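Long-range contacts in xyloglucan-specific endo-beta-1,4-glucanase GH12 (Aspergillus niveus, PDB 4NPR), which probably hydrolyses internal beta-1,4-glucosidic linkages of xyloglucan with retention of configuration, as a family 12 glycoside hydrolase of the beta-jelly-roll fold: residues 27-32 against 42-48; 66-70 against 235-241; 118-124 against 220-226; 136-142 against 179-185. All blocks are in the same frame, centred on the assembly; numbering follows the deposited sequence.

Contact 1 of 4, residues 27-32 against 42-48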
# COMPACT_ATOMS: atom_id res chain seq x y z
N PHE A 27 -1.99 -3.97 19.03
CA PHE A 27 -0.90 -3.10 19.51
C PHE A 27 -1.12 -1.69 18.98
O PHE A 27 -1.56 -1.55 17.87
CB PHE A 27 0.48 -3.65 19.11
CG PHE A 27 0.53 -4.15 17.70
CD1 PHE A 27 0.13 -5.44 17.41
CD2 PHE A 27 0.89 -3.32 16.67
CE1 PHE A 27 0.13 -5.90 16.11
CE2 PHE A 27 0.90 -3.78 15.36
CZ PHE A 27 0.53 -5.07 15.08
N CYS A 28 -0.78 -0.70 19.81
CA CYS A 28 -1.04 0.76 19.60
C CYS A 28 0.18 1.67 19.50
O CYS A 28 0.05 2.83 19.12
CB CYS A 28 -1.86 1.30 20.77
SG CYS A 28 -3.40 0.38 20.93
N ASP A 29 1.34 1.15 19.85
CA ASP A 29 2.55 1.94 19.84
C ASP A 29 3.04 2.21 18.42
O ASP A 29 2.78 1.43 17.47
CB ASP A 29 3.67 1.28 20.68
CG ASP A 29 3.98 -0.14 20.23
OD1 ASP A 29 3.02 -0.85 19.80
OD2 ASP A 29 5.17 -0.54 20.32
N GLN A 30 3.74 3.33 18.30
CA GLN A 30 4.15 3.85 17.02
C GLN A 30 4.78 2.79 16.10
O GLN A 30 4.45 2.70 14.92
CB GLN A 30 5.12 4.99 17.25
CG GLN A 30 5.28 5.87 16.03
CD GLN A 30 6.11 7.11 16.31
OE1 GLN A 30 6.78 7.20 17.33
NE2 GLN A 30 6.04 8.08 15.41
N TRP A 31 5.66 1.97 16.65
CA TRP A 31 6.36 0.94 15.86
C TRP A 31 5.94 -0.47 16.19
O TRP A 31 6.70 -1.37 15.99
CB TRP A 31 7.86 1.09 16.07
CG TRP A 31 8.28 2.54 15.94
CD1 TRP A 31 8.83 3.36 16.91
CD2 TRP A 31 8.11 3.36 14.76
NE1 TRP A 31 9.03 4.62 16.38
CE2 TRP A 31 8.61 4.64 15.07
CE3 TRP A 31 7.61 3.13 13.48
CZ2 TRP A 31 8.59 5.68 14.15
CZ3 TRP A 31 7.61 4.18 12.55
CH2 TRP A 31 8.11 5.42 12.89
N GLY A 32 4.72 -0.68 16.67
CA GLY A 32 4.24 -2.02 16.94
C GLY A 32 4.25 -2.86 15.68
O GLY A 32 3.93 -2.35 14.59
N TYR A 42 2.39 -4.28 10.51
CA TYR A 42 2.98 -3.09 11.14
C TYR A 42 1.91 -2.07 11.43
O TYR A 42 1.02 -1.90 10.64
CB TYR A 42 3.94 -2.38 10.17
CG TYR A 42 5.21 -3.11 9.83
CD1 TYR A 42 6.35 -2.97 10.63
CD2 TYR A 42 5.30 -3.91 8.66
CE1 TYR A 42 7.55 -3.60 10.31
CE2 TYR A 42 6.50 -4.55 8.33
CZ TYR A 42 7.61 -4.38 9.15
OH TYR A 42 8.80 -4.98 8.87
N ASN A 43 2.04 -1.39 12.55
CA ASN A 43 1.23 -0.23 12.90
C ASN A 43 1.85 1.01 12.19
O ASN A 43 1.14 1.75 11.48
CB ASN A 43 1.20 -0.08 14.43
CG ASN A 43 0.01 0.69 14.95
OD1 ASN A 43 -1.07 0.65 14.41
ND2 ASN A 43 0.21 1.35 16.05
N ASN A 44 3.16 1.22 12.36
CA ASN A 44 3.92 2.15 11.51
C ASN A 44 3.29 3.56 11.48
O ASN A 44 2.86 4.05 10.45
CB ASN A 44 4.06 1.53 10.11
CG ASN A 44 4.90 2.36 9.15
OD1 ASN A 44 5.80 3.07 9.53
ND2 ASN A 44 4.61 2.24 7.87
N LEU A 45 3.27 4.20 12.63
CA LEU A 45 2.70 5.52 12.77
C LEU A 45 3.73 6.62 12.42
O LEU A 45 3.87 7.62 13.10
CB LEU A 45 2.21 5.70 14.21
CG LEU A 45 1.22 4.65 14.71
CD1 LEU A 45 0.59 5.06 16.03
CD2 LEU A 45 0.13 4.48 13.67
N TRP A 46 4.45 6.42 11.33
CA TRP A 46 5.58 7.29 11.02
C TRP A 46 5.21 8.79 11.00
O TRP A 46 6.06 9.64 11.23
CB TRP A 46 6.21 6.85 9.70
CG TRP A 46 5.39 7.06 8.49
CD1 TRP A 46 4.60 6.12 7.88
CD2 TRP A 46 5.26 8.26 7.70
NE1 TRP A 46 4.00 6.67 6.76
CE2 TRP A 46 4.38 7.97 6.64
CE3 TRP A 46 5.81 9.53 7.79
CZ2 TRP A 46 4.06 8.90 5.67
CZ3 TRP A 46 5.49 10.46 6.82
CH2 TRP A 46 4.62 10.14 5.77
N GLY A 47 3.94 9.12 10.76
CA GLY A 47 3.56 10.46 10.52
C GLY A 47 2.77 11.06 11.64
O GLY A 47 2.15 12.11 11.41
N GLN A 48 2.75 10.41 12.82
CA GLN A 48 2.11 10.93 14.06
C GLN A 48 2.37 12.37 14.32
O GLN A 48 1.49 13.06 14.79
CB GLN A 48 2.75 10.33 15.31
CG GLN A 48 2.35 8.95 15.71
CD GLN A 48 2.60 8.68 17.18
OE1 GLN A 48 3.66 9.00 17.70
NE2 GLN A 48 1.60 8.07 17.85

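Contact 2 of 4, residues 66-70 against 235-241. With SO4 (sulfate ion), chain C.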
# COMPACT_ATOMS: atom_id res chain seq x y z
N ASN A 66 -1.60 -18.87 3.14
CA ASN A 66 -0.95 -17.56 2.96
C ASN A 66 -1.91 -16.37 3.00
O ASN A 66 -1.57 -15.32 2.49
CB ASN A 66 -0.09 -17.52 1.69
CG ASN A 66 1.14 -16.63 1.87
OD1 ASN A 66 1.78 -16.62 2.95
ND2 ASN A 66 1.47 -15.85 0.84
N THR A 67 -3.05 -16.53 3.66
CA THR A 67 -4.08 -15.49 3.80
C THR A 67 -4.18 -14.89 5.20
O THR A 67 -4.44 -15.59 6.17
CB THR A 67 -5.45 -16.11 3.46
OG1 THR A 67 -5.38 -16.64 2.14
CG2 THR A 67 -6.57 -15.09 3.53
N ILE A 68 -3.99 -13.58 5.30
CA ILE A 68 -3.99 -12.89 6.60
C ILE A 68 -5.28 -12.07 6.73
O ILE A 68 -5.79 -11.56 5.73
CB ILE A 68 -2.73 -12.03 6.81
CG1 ILE A 68 -2.74 -11.37 8.20
CG2 ILE A 68 -2.57 -10.94 5.75
CD1 ILE A 68 -1.37 -10.88 8.66
N VAL A 69 -5.83 -12.05 7.96
CA VAL A 69 -7.03 -11.31 8.32
C VAL A 69 -6.62 -10.36 9.45
O VAL A 69 -6.05 -10.79 10.45
CB VAL A 69 -8.16 -12.31 8.80
CG1 VAL A 69 -9.46 -11.60 9.20
CG2 VAL A 69 -8.40 -13.38 7.72
N TRP A 70 -6.85 -9.07 9.27
CA TRP A 70 -6.44 -8.09 10.26
C TRP A 70 -7.27 -6.84 10.15
O TRP A 70 -8.10 -6.73 9.23
CB TRP A 70 -4.96 -7.71 10.11
CG TRP A 70 -4.55 -7.06 8.78
CD1 TRP A 70 -4.32 -7.69 7.58
CD2 TRP A 70 -4.26 -5.67 8.55
NE1 TRP A 70 -3.91 -6.78 6.62
CE2 TRP A 70 -3.86 -5.53 7.20
CE3 TRP A 70 -4.30 -4.53 9.35
CZ2 TRP A 70 -3.51 -4.30 6.65
CZ3 TRP A 70 -3.95 -3.32 8.80
CH2 TRP A 70 -3.57 -3.21 7.47
N VAL A 235 -9.59 -5.70 6.97
CA VAL A 235 -9.09 -6.56 5.90
C VAL A 235 -9.56 -7.97 6.18
O VAL A 235 -9.03 -8.62 7.05
CB VAL A 235 -7.56 -6.50 5.85
CG1 VAL A 235 -6.99 -7.55 4.92
CG2 VAL A 235 -7.13 -5.10 5.45
N SER A 236 -10.56 -8.46 5.47
CA SER A 236 -11.15 -9.72 5.86
C SER A 236 -10.43 -10.89 5.17
O SER A 236 -10.55 -12.04 5.59
CB SER A 236 -12.69 -9.69 5.73
OG SER A 236 -13.07 -9.45 4.42
N ASP A 237 -9.66 -10.58 4.13
CA ASP A 237 -8.62 -11.45 3.64
C ASP A 237 -7.65 -10.74 2.68
O ASP A 237 -8.04 -9.89 1.88
CB ASP A 237 -9.21 -12.71 3.01
CG ASP A 237 -9.90 -12.43 1.74
OD1 ASP A 237 -11.01 -11.84 1.82
OD2 ASP A 237 -9.33 -12.78 0.67
N TYR A 238 -6.39 -11.07 2.82
CA TYR A 238 -5.33 -10.51 2.02
C TYR A 238 -4.31 -11.63 1.80
O TYR A 238 -3.96 -12.34 2.74
CB TYR A 238 -4.64 -9.30 2.69
CG TYR A 238 -3.41 -8.82 1.90
CD1 TYR A 238 -3.56 -8.10 0.72
CD2 TYR A 238 -2.14 -9.18 2.29
CE1 TYR A 238 -2.46 -7.73 -0.06
CE2 TYR A 238 -1.03 -8.82 1.54
CZ TYR A 238 -1.18 -8.07 0.37
OH TYR A 238 -0.07 -7.69 -0.35
N SER A 239 -3.88 -11.80 0.55
CA SER A 239 -2.74 -12.65 0.25
C SER A 239 -1.98 -12.07 -0.90
O SER A 239 -2.52 -11.31 -1.69
CB SER A 239 -3.13 -14.09 -0.10
OG SER A 239 -4.13 -14.12 -1.07
N VAL A 240 -0.69 -12.42 -0.92
CA VAL A 240 0.19 -12.16 -2.04
C VAL A 240 1.33 -13.15 -2.02
O VAL A 240 1.77 -13.58 -0.97
CB VAL A 240 0.74 -10.69 -2.04
CG1 VAL A 240 1.70 -10.44 -0.89
CG2 VAL A 240 1.39 -10.34 -3.38
N SER A 241 1.77 -13.53 -3.20
CA SER A 241 2.99 -14.31 -3.31
C SER A 241 3.83 -13.84 -4.52
O SER A 241 3.32 -13.45 -5.56
CB SER A 241 2.67 -15.82 -3.33
OG SER A 241 2.07 -16.21 -4.57
S SO4 C . -6.51 -16.61 -1.34
O1 SO4 C . -7.12 -15.79 -2.42
O2 SO4 C . -6.27 -15.69 -0.19
O3 SO4 C . -7.46 -17.69 -0.97
O4 SO4 C . -5.21 -17.21 -1.80

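Contact 3 of 4, residues 118-124 against 220-226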
# COMPACT_ATOMS: atom_id res chain seq x y z
N VAL A 118 -10.49 10.57 5.38
CA VAL A 118 -9.56 10.95 4.32
C VAL A 118 -8.38 10.00 4.49
O VAL A 118 -7.71 10.01 5.49
CB VAL A 118 -9.10 12.43 4.46
CG1 VAL A 118 -8.21 12.87 3.28
CG2 VAL A 118 -10.28 13.36 4.62
N ALA A 119 -8.15 9.15 3.49
CA ALA A 119 -7.30 7.95 3.62
C ALA A 119 -7.24 7.32 2.28
O ALA A 119 -8.14 7.51 1.47
CB ALA A 119 -7.91 6.95 4.58
N ASP A 120 -6.15 6.61 2.03
CA ASP A 120 -6.07 5.70 0.90
C ASP A 120 -5.92 4.25 1.35
O ASP A 120 -5.59 4.00 2.52
CB ASP A 120 -4.96 6.09 -0.11
CG ASP A 120 -3.55 5.88 0.41
OD1 ASP A 120 -3.15 4.75 0.78
OD2 ASP A 120 -2.80 6.86 0.42
N VAL A 121 -6.24 3.34 0.43
CA VAL A 121 -6.02 1.91 0.57
C VAL A 121 -5.18 1.50 -0.63
O VAL A 121 -5.58 1.70 -1.76
CB VAL A 121 -7.34 1.10 0.58
CG1 VAL A 121 -7.07 -0.36 0.92
CG2 VAL A 121 -8.34 1.70 1.57
N ALA A 122 -4.03 0.89 -0.37
CA ALA A 122 -2.97 0.85 -1.34
C ALA A 122 -2.03 -0.31 -1.08
O ALA A 122 -1.77 -0.66 0.09
CB ALA A 122 -2.20 2.16 -1.28
N TYR A 123 -1.61 -0.93 -2.19
CA TYR A 123 -0.36 -1.63 -2.28
C TYR A 123 0.73 -0.59 -2.41
O TYR A 123 0.54 0.45 -3.06
CB TYR A 123 -0.23 -2.54 -3.51
CG TYR A 123 -1.21 -3.66 -3.60
CD1 TYR A 123 -2.49 -3.45 -4.12
CD2 TYR A 123 -0.87 -4.92 -3.18
CE1 TYR A 123 -3.41 -4.49 -4.21
CE2 TYR A 123 -1.76 -5.97 -3.28
CZ TYR A 123 -3.04 -5.76 -3.77
OH TYR A 123 -3.94 -6.83 -3.88
N ASP A 124 1.87 -0.91 -1.79
CA ASP A 124 3.12 -0.20 -1.89
C ASP A 124 4.27 -1.18 -2.19
O ASP A 124 4.64 -1.98 -1.35
CB ASP A 124 3.37 0.50 -0.57
CG ASP A 124 4.04 1.83 -0.73
OD1 ASP A 124 4.27 2.24 -1.89
OD2 ASP A 124 4.33 2.47 0.29
N GLN A 220 3.92 -4.49 0.10
CA GLN A 220 3.20 -4.13 1.30
C GLN A 220 1.78 -3.69 0.94
O GLN A 220 1.61 -2.99 -0.03
CB GLN A 220 3.90 -2.98 1.96
CG GLN A 220 5.36 -3.24 2.22
CD GLN A 220 5.96 -2.10 3.01
OE1 GLN A 220 6.29 -1.05 2.47
NE2 GLN A 220 6.06 -2.28 4.31
N ALA A 221 0.78 -4.09 1.71
CA ALA A 221 -0.60 -3.64 1.47
C ALA A 221 -1.27 -3.16 2.79
O ALA A 221 -1.24 -3.88 3.80
CB ALA A 221 -1.42 -4.74 0.79
N GLY A 222 -1.81 -1.93 2.77
CA GLY A 222 -2.45 -1.33 3.92
C GLY A 222 -3.24 -0.07 3.60
O GLY A 222 -3.76 0.11 2.48
N THR A 223 -3.33 0.82 4.58
CA THR A 223 -4.04 2.06 4.39
C THR A 223 -3.22 3.25 4.91
O THR A 223 -2.52 3.11 5.92
CB THR A 223 -5.42 2.02 5.10
OG1 THR A 223 -6.09 3.29 4.97
CG2 THR A 223 -5.25 1.69 6.52
N GLU A 224 -3.31 4.40 4.22
CA GLU A 224 -2.66 5.67 4.65
C GLU A 224 -3.72 6.69 4.99
O GLU A 224 -4.36 7.24 4.09
CB GLU A 224 -1.76 6.29 3.55
CG GLU A 224 -0.45 5.58 3.31
CD GLU A 224 0.35 6.20 2.14
OE1 GLU A 224 -0.29 6.64 1.16
OE2 GLU A 224 1.62 6.20 2.16
N PRO A 225 -3.93 6.94 6.27
CA PRO A 225 -4.91 7.93 6.66
C PRO A 225 -4.37 9.36 6.79
O PRO A 225 -3.22 9.56 7.21
CB PRO A 225 -5.36 7.41 8.01
CG PRO A 225 -4.16 6.77 8.58
CD PRO A 225 -3.50 6.10 7.40
N PHE A 226 -5.21 10.34 6.44
CA PHE A 226 -4.89 11.76 6.63
C PHE A 226 -5.68 12.33 7.83
O PHE A 226 -5.12 12.97 8.69
CB PHE A 226 -5.12 12.53 5.34
CG PHE A 226 -4.26 12.06 4.15
CD1 PHE A 226 -4.53 10.87 3.46
CD2 PHE A 226 -3.21 12.84 3.67
CE1 PHE A 226 -3.78 10.48 2.34
CE2 PHE A 226 -2.43 12.44 2.57
CZ PHE A 226 -2.73 11.27 1.90

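Contact 4 of 4, residues 136-142 against 179-185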
# COMPACT_ATOMS: atom_id res chain seq x y z
N ASN A 136 14.88 3.05 -4.94
CA ASN A 136 14.89 4.11 -5.95
C ASN A 136 13.52 4.32 -6.63
O ASN A 136 13.23 5.41 -7.11
CB ASN A 136 16.02 3.85 -6.99
CG ASN A 136 15.72 2.69 -7.93
OD1 ASN A 136 16.03 2.75 -9.13
ND2 ASN A 136 15.15 1.63 -7.40
N TYR A 137 12.69 3.27 -6.65
CA TYR A 137 11.34 3.37 -7.13
C TYR A 137 10.29 2.95 -6.15
O TYR A 137 10.48 2.08 -5.30
CB TYR A 137 11.15 2.55 -8.39
CG TYR A 137 11.77 3.16 -9.58
CD1 TYR A 137 11.13 4.18 -10.26
CD2 TYR A 137 13.01 2.74 -10.03
CE1 TYR A 137 11.71 4.76 -11.38
CE2 TYR A 137 13.60 3.30 -11.16
CZ TYR A 137 12.94 4.31 -11.84
OH TYR A 137 13.54 4.89 -12.94
N GLU A 138 9.14 3.56 -6.29
CA GLU A 138 8.01 3.13 -5.55
C GLU A 138 6.83 3.07 -6.47
O GLU A 138 6.59 4.02 -7.23
CB GLU A 138 7.74 4.07 -4.36
CG GLU A 138 6.54 3.63 -3.51
CD GLU A 138 6.21 4.61 -2.39
OE1 GLU A 138 6.84 5.69 -2.27
OE2 GLU A 138 5.27 4.31 -1.63
N ILE A 139 6.09 1.97 -6.38
CA ILE A 139 4.85 1.80 -7.12
C ILE A 139 3.67 1.56 -6.17
O ILE A 139 3.67 0.64 -5.35
CB ILE A 139 4.98 0.63 -8.08
CG1 ILE A 139 5.98 0.98 -9.17
CG2 ILE A 139 3.64 0.32 -8.73
CD1 ILE A 139 7.40 0.67 -8.82
N MET A 140 2.67 2.40 -6.28
CA MET A 140 1.51 2.26 -5.45
C MET A 140 0.32 1.91 -6.32
O MET A 140 0.20 2.37 -7.46
CB MET A 140 1.20 3.54 -4.68
CG MET A 140 2.37 4.21 -4.01
SD MET A 140 1.83 5.27 -2.62
CE MET A 140 1.25 4.15 -1.34
N VAL A 141 -0.58 1.12 -5.75
CA VAL A 141 -1.80 0.80 -6.42
C VAL A 141 -2.90 1.05 -5.44
O VAL A 141 -3.04 0.33 -4.45
CB VAL A 141 -1.82 -0.65 -6.92
CG1 VAL A 141 -3.13 -0.92 -7.60
CG2 VAL A 141 -0.64 -0.88 -7.89
N TRP A 142 -3.65 2.11 -5.71
CA TRP A 142 -4.71 2.56 -4.83
C TRP A 142 -6.03 1.90 -5.26
O TRP A 142 -6.57 2.17 -6.34
CB TRP A 142 -4.85 4.07 -4.91
CG TRP A 142 -3.73 4.88 -4.32
CD1 TRP A 142 -2.39 4.55 -4.27
CD2 TRP A 142 -3.84 6.16 -3.73
NE1 TRP A 142 -1.68 5.55 -3.64
CE2 TRP A 142 -2.55 6.55 -3.31
CE3 TRP A 142 -4.91 7.01 -3.49
CZ2 TRP A 142 -2.31 7.76 -2.66
CZ3 TRP A 142 -4.67 8.23 -2.82
CH2 TRP A 142 -3.40 8.59 -2.43
N MET A 179 13.33 8.93 -3.92
CA MET A 179 12.74 7.96 -4.83
C MET A 179 11.87 8.67 -5.85
O MET A 179 11.41 9.79 -5.61
CB MET A 179 11.70 7.10 -4.07
CG MET A 179 12.21 6.41 -2.84
SD MET A 179 10.92 5.53 -1.99
CE MET A 179 9.99 6.87 -1.22
N GLN A 180 11.55 7.96 -6.92
CA GLN A 180 10.44 8.35 -7.80
C GLN A 180 9.20 7.44 -7.52
O GLN A 180 9.32 6.23 -7.38
CB GLN A 180 10.88 8.26 -9.26
CG GLN A 180 12.22 8.96 -9.59
CD GLN A 180 12.20 10.46 -9.31
OE1 GLN A 180 11.23 11.17 -9.65
NE2 GLN A 180 13.28 10.96 -8.68
N VAL A 181 8.01 8.03 -7.42
CA VAL A 181 6.81 7.27 -7.06
C VAL A 181 5.84 7.34 -8.20
O VAL A 181 5.41 8.42 -8.55
CB VAL A 181 6.13 7.82 -5.76
CG1 VAL A 181 4.89 7.02 -5.40
CG2 VAL A 181 7.12 7.82 -4.60
N TYR A 182 5.53 6.17 -8.77
CA TYR A 182 4.39 5.97 -9.65
C TYR A 182 3.21 5.51 -8.82
O TYR A 182 3.34 4.56 -8.08
CB TYR A 182 4.68 4.88 -10.64
CG TYR A 182 5.65 5.28 -11.75
CD1 TYR A 182 5.23 6.11 -12.81
CD2 TYR A 182 6.94 4.80 -11.76
CE1 TYR A 182 6.12 6.50 -13.80
CE2 TYR A 182 7.82 5.16 -12.78
CZ TYR A 182 7.41 6.01 -13.78
OH TYR A 182 8.29 6.36 -14.75
N SER A 183 2.06 6.18 -8.98
CA SER A 183 0.83 5.84 -8.27
C SER A 183 -0.33 5.58 -9.21
O SER A 183 -0.73 6.46 -9.96
CB SER A 183 0.44 6.94 -7.29
OG SER A 183 1.34 6.97 -6.21
N PHE A 184 -0.87 4.36 -9.14
CA PHE A 184 -2.01 3.96 -9.94
C PHE A 184 -3.19 4.15 -9.02
O PHE A 184 -3.28 3.53 -7.98
CB PHE A 184 -1.91 2.49 -10.35
CG PHE A 184 -0.79 2.20 -11.31
CD1 PHE A 184 0.51 2.10 -10.86
CD2 PHE A 184 -1.04 2.01 -12.65
CE1 PHE A 184 1.53 1.84 -11.74
CE2 PHE A 184 -0.03 1.74 -13.54
CZ PHE A 184 1.26 1.66 -13.08
N VAL A 185 -4.09 5.04 -9.39
CA VAL A 185 -5.22 5.35 -8.55
C VAL A 185 -6.48 4.94 -9.28
O VAL A 185 -6.82 5.52 -10.36
CB VAL A 185 -5.28 6.85 -8.25
CG1 VAL A 185 -6.52 7.14 -7.41
CG2 VAL A 185 -3.99 7.32 -7.55

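Contact 1 of 4, residues 27-32 against 42-48
D29 O takes two N-H groups from opposite faces of its carbonyl plane: N43 ND2 at 2.9 Å from across the contact, and G32 N at 3.0 Å, which closes the type I turn D29-G32. The N43 bond is nearly straight (174°). D29 O lies in the plane of the N43 amide, yet ND2 stands well above the carbonyl plane. The N43 amide has further hydrogen bonds, OD1 with T58 OG1 and ND2 with Q56 O, which together fix its rotation. A second carbonyl is gripped in the same manner: Q30, extended beyond CG, brings NE2 to L45 O at 3.2 Å, while Q48 N reaches that oxygen from the opposite face in the turn L45-Q48. Both segments are crossings of the jelly roll, each joining one sheet to the other, and the disulfide C28-C57 ties the first to strand 53-64. Backbone bonds L45 N to Q30 O (3.0 Å) and N43 N to G32 O (2.9 Å) set the register. Apolar contact flanks them. The F27 ring presents its edge to N43, CE2 lying 3.8 Å from N43 CB, with ring and amide planes 87° apart. W31 CH2 meets W46 CA obliquely at 3.7 Å.

Contact 2 of 4, residues 66-70 against 235-241
V235 lies over one face of the W70 indole, and its three side-chain carbons divide that face between them. CB sits 3.9 Å from the centroid of the W70 five-membered ring and 16° off its normal, which meets the geometry of a CH-pi contact. From CB, one branch, CG1, reaches W70 NE1 at 3.6 Å. The other, CG2, bears on the ring fusion, 3.7 Å from W70 CE2, and touches CZ2 a little farther on. The indole is brought beneath V235 by the W70 chi1 of 62°, which folds the ring back over its own main chain. The backbones run antiparallel (143° between the strand axes) and are joined by paired bonds at I68-Y238 and W70-V235. The pairing shifts by one residue between these two sites, a beta bulge, where the 235-241 chain turns a corner at S236. The Y238 N to I68 O bond is weak, whereas I68 N to Y238 O is short at 2.8 Å. T67 OG1 and S239 OG both donate to O2 of a sulfate ion, at 2.7 and 2.8 Å respectively; the ion probably comes from the crystallisation liquor. I68, W70, V235 and Y238 share one face of the sheet, where Y238 meets W108 edge-to-face and W70 packs on L41 and A89 of the opposing sheet. Strand 67-77 lies between 53-64 and 231-240, and the latter is flanked on its other edge by 105-113.

Contact 3 of 4, residues 118-124 against 220-226
D120 and E224 project from the same face of an antiparallel pair and cross at a slant, their carboxylate planes 53° apart. D120 OD2 comes within 2.6 Å of E224 OE1, and it also lies 3.3 Å from E224 CB, so the acid end of D120 rests against the root of its partner. A D120 chi1 of 70° tucks CG in over its own backbone and turns the carboxylate toward that neighbour. On the other face T223 behaves differently: a chi1 of 177° swings OG1 away from its own amide nitrogen and to D120 O at 2.6 Å. E224 N reaches the same oxygen from the opposite face of its plane at 2.9 Å. T223 OG1 has a further partner in Y112 OH. At the Y123-A221 end, the Y123 ring meets A221 obliquely, CD2 4.0 Å from A221 CB. At the V118-F226 end the two side chains cross at about a right angle, V118 CG1 lying 3.7 Å from F226 CB, while the edge of the F226 ring faces V118 O. A119, V121, Y123 and P225 face the other sheet of the jelly roll, packing on W74, F233, Y238 and W76. The chemistry thus differs by face: the interior one is mostly apolar, with hydroxyls such as T223 OG1 satisfied by hydrogen bonds, whereas D120, D124 and E224 gather acidic oxygens on the other side, consistent with the substrate cleft that family 12 enzymes carry on this sheet.

Contact 4 of 4, residues 136-142 against 179-185
I139 and F184 point the same way side by side, I139 CG2 lying 4.0 Å from F184 CE1, on two strands that run parallel, their axes 12° apart, inside the otherwise largely antiparallel larger sheet of the jelly roll. Six backbone bonds span the whole contact, alternating from Q180 N to N136 O through W142 N to F184 O, the latter only 2.7 Å long and nearly straight at 176°. Side-chain packing is close through the middle. Beside I139, the edge of the F184 ring meets M140 O, with CD1 3.4 Å away. This face is covered by helix 198-207, where F200 meets F184 edge-to-face and F201 and L204 touch I139. On the other face the E138 chain is fully extended (chi1 -179°) and lies along V181, bringing OE1 to 3.2 Å from V181 CG2; M179 CE approaches the same oxygen at 3.5 Å. The N-terminal end is looser. Q180 is exposed and its amide leads away from the partner strand; its CB comes only to 4.2 Å from Y137 CE1. N136 and Y137 form a classic beta bulge opposite L127. At the other end V185 CG2 lies over one face of the W142 indole, offset toward its rim, while W142 NE1 makes a weak but straight bond to M140 SD, 3.7 Å long.

How the contacts relate
Contacts 2 and 3 lie in the two opposed sheets of the sandwich and touch through its interior: Y238 CE1 is 3.3 Å from A221 CB and 3.7 Å from Y123 CE2. Contacts 3 and 4 are neighbours in one sheet, centres 12 Å apart, sharing a probable hydrogen bond from Y123 N to V141 O at 3.0 Å. Their acidic side chains converge on the face consistent with the family 12 substrate cleft, where E138 OE2 and E224 OE2 are 5.6 Å apart; D120 OD2 also approaches W142 CZ2 there. Contact 1, centred about 14 Å from contact 3, joins the sheets at one end. Contact 4 is nested within the chain loop closed by contact 3, and contact 3 within that of contact 2.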